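Local coordinates for protein MmoQ Response regulator (Methylococcus capsulatus, PDB 3LJX) that is a response regulator fragment holding an HDOD domain, cut from a longer protein that probably makes cyclic di-GMP from two molecules of GTP, at residues Val197-Ile210 against Gly214-Ala226. Sequence-based numbering, arbitrary orientation.
Sequences VFIDALQLSQQDEI and GRTGRFARQLALA
Ala201 and Ala220 illustrate how small residues let two helices close up: the CB of Ala220 lies 3.3 Å from the O of Ala201. The axes of helices 197-204 and 214-226 approach to 7.8 Å, with a crossing angle of -54°. Ala201 fits as a knob into the hole made by Thr216, Phe219, Ala220 and Leu223. Packing is tightest at Ser205, whose CB presses on the CB of Leu223 at 3.5 Å, while its OG turns back to bond the O of Leu202 (2.6 Å), giving this buried hydroxyl a partner three residues back. With CG anti to the backbone N (chi1 -173°), the Phe219 ring swings over to lean on Ala201 and points its edge at the face of Phe198 in an offset edge-to-face pair, centroids 5.6 Å apart; Leu223 CD1 sits over the centre of one Phe219 face. The side near the exposed Val197 is looser, Val197 CG1 staying 4.3 Å from Thr216 OG1. Beyond the helix, Ile210 folds back, its CD1 against Ala224 CB at 3.5 Å. The Arg221 chain runs antiparallel alongside it, and a bend at chi3 (-77°) helps bring NH1 to the O of Ile210 (2.8 Å), above the carbonyl plane; NH1 also bonds the O of Asp212. A leucine here would probably leave both carbonyls without this donor and the connecting loop freer to move. The chemistry thus divides the work: apolar contacts join the helices of this HDOD-containing fragment, and the Arg221 guanidinium helps hold the loop between them, together with Glu250, which accepts from the Ile210 N.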
loop_
_atom_site.group_PDB
_atom_site.type_symbol
_atom_site.label_atom_id
_atom_site.label_comp_id
_atom_site.label_asym_id
_atom_site.label_seq_id
_atom_site.Cartn_x
_atom_site.Cartn_y
_atom_site.Cartn_z
ATOM N N VAL A 197 8.470 -4.866 12.528
ATOM C CA VAL A 197 7.431 -4.241 13.379
ATOM C C VAL A 197 6.285 -3.693 12.560
ATOM O O VAL A 197 5.135 -3.786 12.974
ATOM C CB VAL A 197 7.897 -3.067 14.293
ATOM C CG1 VAL A 197 8.383 -3.580 15.626
ATOM C CG2 VAL A 197 8.888 -2.131 13.577
ATOM N N PHE A 198 6.598 -3.099 11.412
ATOM C CA PHE A 198 5.545 -2.564 10.551
ATOM C C PHE A 198 4.652 -3.668 9.994
ATOM O O PHE A 198 3.429 -3.538 10.005
ATOM C CB PHE A 198 6.121 -1.685 9.439
ATOM C CG PHE A 198 6.570 -0.339 9.915
ATOM C CD1 PHE A 198 7.601 -0.223 10.825
ATOM C CD2 PHE A 198 5.966 0.814 9.449
ATOM C CE1 PHE A 198 8.017 1.024 11.274
ATOM C CE2 PHE A 198 6.383 2.066 9.894
ATOM C CZ PHE A 198 7.403 2.167 10.804
ATOM N N ILE A 199 5.260 -4.759 9.528
ATOM C CA ILE A 199 4.484 -5.896 9.039
ATOM C C ILE A 199 3.626 -6.492 10.171
ATOM O O ILE A 199 2.453 -6.848 9.957
ATOM C CB ILE A 199 5.384 -6.988 8.400
ATOM C CG1 ILE A 199 5.873 -6.551 7.017
ATOM C CG2 ILE A 199 4.617 -8.269 8.222
ATOM C CD1 ILE A 199 7.111 -5.705 7.046
ATOM N N ASP A 200 4.188 -6.581 11.376
ATOM C CA ASP A 200 3.413 -7.099 12.503
ATOM C C ASP A 200 2.250 -6.171 12.835
ATOM O O ASP A 200 1.153 -6.626 13.156
ATOM C CB ASP A 200 4.280 -7.300 13.752
ATOM C CG ASP A 200 5.259 -8.471 13.614
ATOM O OD1 ASP A 200 5.164 -9.242 12.633
ATOM O OD2 ASP A 200 6.133 -8.621 14.496
ATOM N N ALA A 201 2.482 -4.867 12.764
ATOM C CA ALA A 201 1.421 -3.931 13.113
ATOM C C ALA A 201 0.292 -4.096 12.093
ATOM O O ALA A 201 -0.890 -4.111 12.446
ATOM C CB ALA A 201 1.948 -2.517 13.135
ATOM N N LEU A 202 0.675 -4.270 10.832
ATOM C CA LEU A 202 -0.279 -4.482 9.748
ATOM C C LEU A 202 -1.088 -5.756 9.954
ATOM O O LEU A 202 -2.322 -5.752 9.846
ATOM C CB LEU A 202 0.455 -4.571 8.415
ATOM C CG LEU A 202 -0.420 -4.905 7.211
ATOM C CD1 LEU A 202 -1.497 -3.831 7.031
ATOM C CD2 LEU A 202 0.436 -5.055 5.932
ATOM N N GLN A 203 -0.398 -6.850 10.251
ATOM C CA GLN A 203 -1.094 -8.108 10.498
ATOM C C GLN A 203 -2.033 -8.005 11.699
ATOM O O GLN A 203 -3.177 -8.450 11.634
ATOM C CB GLN A 203 -0.110 -9.258 10.699
ATOM C CG GLN A 203 -0.790 -10.613 10.613
ATOM C CD GLN A 203 0.185 -11.770 10.592
ATOM O OE1 GLN A 203 1.375 -11.605 10.865
ATOM N NE2 GLN A 203 -0.318 -12.954 10.269
ATOM N N LEU A 204 -1.539 -7.424 12.790
ATOM C CA LEU A 204 -2.361 -7.167 13.968
ATOM C C LEU A 204 -3.622 -6.371 13.604
ATOM O O LEU A 204 -4.721 -6.671 14.085
ATOM C CB LEU A 204 -1.558 -6.378 15.000
ATOM C CG LEU A 204 -1.433 -6.937 16.405
ATOM C CD1 LEU A 204 -1.109 -8.416 16.356
ATOM C CD2 LEU A 204 -0.354 -6.174 17.169
ATOM N N SER A 205 -3.464 -5.353 12.759
ATOM C CA SER A 205 -4.580 -4.461 12.461
ATOM C C SER A 205 -5.718 -5.210 11.790
ATOM O O SER A 205 -6.820 -4.684 11.678
ATOM C CB SER A 205 -4.142 -3.344 11.528
ATOM O OG SER A 205 -4.000 -3.854 10.210
ATOM N N GLN A 206 -5.446 -6.428 11.328
ATOM C CA GLN A 206 -6.450 -7.201 10.602
ATOM C C GLN A 206 -7.317 -8.137 11.472
ATOM O O GLN A 206 -8.278 -8.715 10.984
ATOM C CB GLN A 206 -5.790 -7.950 9.438
ATOM C CG GLN A 206 -5.191 -6.995 8.406
ATOM C CD GLN A 206 -4.251 -7.667 7.408
ATOM O OE1 GLN A 206 -4.022 -7.143 6.321
ATOM N NE2 GLN A 206 -3.702 -8.823 7.778
ATOM N N GLN A 207 -6.979 -8.275 12.751
ATOM C CA GLN A 207 -7.781 -9.066 13.671
ATOM C C GLN A 207 -9.120 -8.395 13.913
ATOM O O GLN A 207 -9.259 -7.178 13.765
ATOM C CB GLN A 207 -7.103 -9.199 15.033
ATOM C CG GLN A 207 -5.686 -9.692 15.022
ATOM C CD GLN A 207 -5.057 -9.477 16.380
ATOM O OE1 GLN A 207 -4.360 -8.479 16.606
ATOM N NE2 GLN A 207 -5.337 -10.382 17.312
ATOM N N ASP A 208 -10.092 -9.196 14.328
ATOM C CA ASP A 208 -11.413 -8.688 14.663
ATOM C C ASP A 208 -11.315 -7.682 15.802
ATOM O O ASP A 208 -12.031 -6.681 15.833
ATOM C CB ASP A 208 -12.331 -9.846 15.058
ATOM C CG ASP A 208 -12.457 -10.890 13.954
ATOM O OD1 ASP A 208 -13.307 -10.703 13.057
ATOM O OD2 ASP A 208 -11.697 -11.888 13.977
ATOM N N GLU A 209 -10.398 -7.944 16.723
ATOM C CA GLU A 209 -10.283 -7.162 17.941
ATOM C C GLU A 209 -8.804 -7.033 18.293
ATOM O O GLU A 209 -8.065 -8.026 18.284
ATOM C CB GLU A 209 -11.073 -7.867 19.046
ATOM C CG GLU A 209 -10.827 -7.387 20.457
ATOM C CD GLU A 209 -11.748 -8.080 21.468
ATOM O OE1 GLU A 209 -12.540 -8.948 21.043
ATOM O OE2 GLU A 209 -11.686 -7.761 22.678
ATOM N N ILE A 210 -8.365 -5.811 18.585
ATOM C CA ILE A 210 -6.940 -5.556 18.813
ATOM C C ILE A 210 -6.677 -5.118 20.245
ATOM O O ILE A 210 -6.759 -3.930 20.555
ATOM C CB ILE A 210 -6.410 -4.473 17.866
ATOM C CG1 ILE A 210 -6.761 -4.822 16.416
ATOM C CG2 ILE A 210 -4.899 -4.303 18.032
ATOM C CD1 ILE A 210 -6.881 -3.614 15.523
ATOM N N GLY A 214 1.348 -1.659 23.820
ATOM C CA GLY A 214 2.567 -1.202 23.183
ATOM C C GLY A 214 2.345 -0.452 21.886
ATOM O O GLY A 214 1.221 -0.385 21.364
ATOM N N ARG A 215 3.434 0.098 21.359
ATOM C CA ARG A 215 3.395 0.902 20.147
ATOM C C ARG A 215 2.868 0.072 18.986
ATOM O O ARG A 215 2.151 0.581 18.131
ATOM C CB ARG A 215 4.786 1.466 19.818
ATOM C CG ARG A 215 4.800 2.439 18.646
ATOM C CD ARG A 215 6.201 2.998 18.408
ATOM N NE ARG A 215 6.758 3.598 19.623
ATOM C CZ ARG A 215 6.959 4.897 19.786
ATOM N NH1 ARG A 215 6.663 5.748 18.808
ATOM N NH2 ARG A 215 7.459 5.342 20.928
ATOM N N THR A 216 3.213 -1.210 18.961
ATOM C CA THR A 216 2.756 -2.075 17.879
ATOM C C THR A 216 1.233 -2.176 17.884
ATOM O O THR A 216 0.600 -2.104 16.828
ATOM C CB THR A 216 3.360 -3.484 17.962
ATOM O OG1 THR A 216 4.788 -3.387 18.056
ATOM C CG2 THR A 216 3.012 -4.256 16.718
ATOM N N GLY A 217 0.658 -2.321 19.079
ATOM C CA GLY A 217 -0.784 -2.391 19.243
ATOM C C GLY A 217 -1.439 -1.077 18.861
ATOM O O GLY A 217 -2.490 -1.053 18.214
ATOM N N ARG A 218 -0.805 0.032 19.232
ATOM C CA ARG A 218 -1.402 1.337 18.969
ATOM C C ARG A 218 -1.374 1.645 17.476
ATOM O O ARG A 218 -2.360 2.130 16.901
ATOM C CB ARG A 218 -0.707 2.437 19.764
ATOM C CG ARG A 218 -1.452 3.757 19.745
ATOM C CD ARG A 218 -0.688 4.806 20.517
ATOM N NE ARG A 218 -1.279 5.032 21.823
ATOM C CZ ARG A 218 -1.998 6.107 22.125
ATOM N NH1 ARG A 218 -2.187 7.052 21.209
ATOM N NH2 ARG A 218 -2.519 6.241 23.339
ATOM N N PHE A 219 -0.255 1.336 16.836
ATOM C CA PHE A 219 -0.154 1.545 15.402
ATOM C C PHE A 219 -1.147 0.616 14.692
ATOM O O PHE A 219 -1.826 1.034 13.752
ATOM C CB PHE A 219 1.288 1.313 14.937
ATOM C CG PHE A 219 1.537 1.668 13.499
ATOM C CD1 PHE A 219 0.882 2.728 12.905
ATOM C CD2 PHE A 219 2.463 0.953 12.750
ATOM C CE1 PHE A 219 1.120 3.056 11.573
ATOM C CE2 PHE A 219 2.711 1.276 11.421
ATOM C CZ PHE A 219 2.037 2.336 10.834
ATOM N N ALA A 220 -1.262 -0.627 15.159
ATOM C CA ALA A 220 -2.237 -1.547 14.582
ATOM C C ALA A 220 -3.658 -0.958 14.649
ATOM O O ALA A 220 -4.409 -1.000 13.671
ATOM C CB ALA A 220 -2.178 -2.926 15.272
ATOM N N ARG A 221 -4.030 -0.411 15.799
ATOM C CA ARG A 221 -5.362 0.180 15.933
ATOM C C ARG A 221 -5.513 1.382 14.994
ATOM O O ARG A 221 -6.598 1.632 14.469
ATOM C CB ARG A 221 -5.658 0.569 17.381
ATOM C CG ARG A 221 -6.025 -0.628 18.272
ATOM C CD ARG A 221 -6.381 -0.218 19.714
ATOM N NE ARG A 221 -5.184 0.091 20.492
ATOM C CZ ARG A 221 -4.411 -0.833 21.054
ATOM N NH1 ARG A 221 -4.714 -2.126 20.929
ATOM N NH2 ARG A 221 -3.330 -0.475 21.734
ATOM N N GLN A 222 -4.419 2.096 14.739
ATOM C CA GLN A 222 -4.468 3.228 13.811
ATOM C C GLN A 222 -4.665 2.771 12.378
ATOM O O GLN A 222 -5.399 3.406 11.599
ATOM C CB GLN A 222 -3.214 4.076 13.918
ATOM C CG GLN A 222 -3.069 4.834 15.254
ATOM C CD GLN A 222 -1.674 5.448 15.399
ATOM O OE1 GLN A 222 -0.673 4.863 14.947
ATOM N NE2 GLN A 222 -1.603 6.624 16.025
ATOM N N LEU A 223 -4.019 1.662 12.042
ATOM C CA LEU A 223 -4.162 1.049 10.726
ATOM C C LEU A 223 -5.584 0.544 10.541
ATOM O O LEU A 223 -6.211 0.807 9.514
ATOM C CB LEU A 223 -3.186 -0.115 10.575
ATOM C CG LEU A 223 -1.771 0.282 10.161
ATOM C CD1 LEU A 223 -0.710 -0.629 10.819
ATOM C CD2 LEU A 223 -1.683 0.265 8.632
ATOM N N ALA A 224 -6.089 -0.169 11.550
ATOM C CA ALA A 224 -7.435 -0.732 11.493
ATOM C C ALA A 224 -8.443 0.396 11.300
ATOM O O ALA A 224 -9.386 0.271 10.522
ATOM C CB ALA A 224 -7.756 -1.551 12.779
ATOM N N LEU A 225 -8.224 1.513 11.990
ATOM C CA LEU A 225 -9.122 2.645 11.848
ATOM C C LEU A 225 -9.060 3.263 10.441
ATOM O O LEU A 225 -10.091 3.631 9.877
ATOM C CB LEU A 225 -8.817 3.693 12.893
ATOM C CG LEU A 225 -10.011 4.560 13.214
ATOM C CD1 LEU A 225 -11.138 3.690 13.770
ATOM C CD2 LEU A 225 -9.578 5.607 14.213
ATOM N N ALA A 226 -7.863 3.373 9.872
ATOM C CA ALA A 226 -7.740 3.906 8.517
ATOM C C ALA A 226 -8.475 2.995 7.542
ATOM O O ALA A 226 -9.135 3.465 6.612
ATOM C CB ALA A 226 -6.277 4.035 8.105
#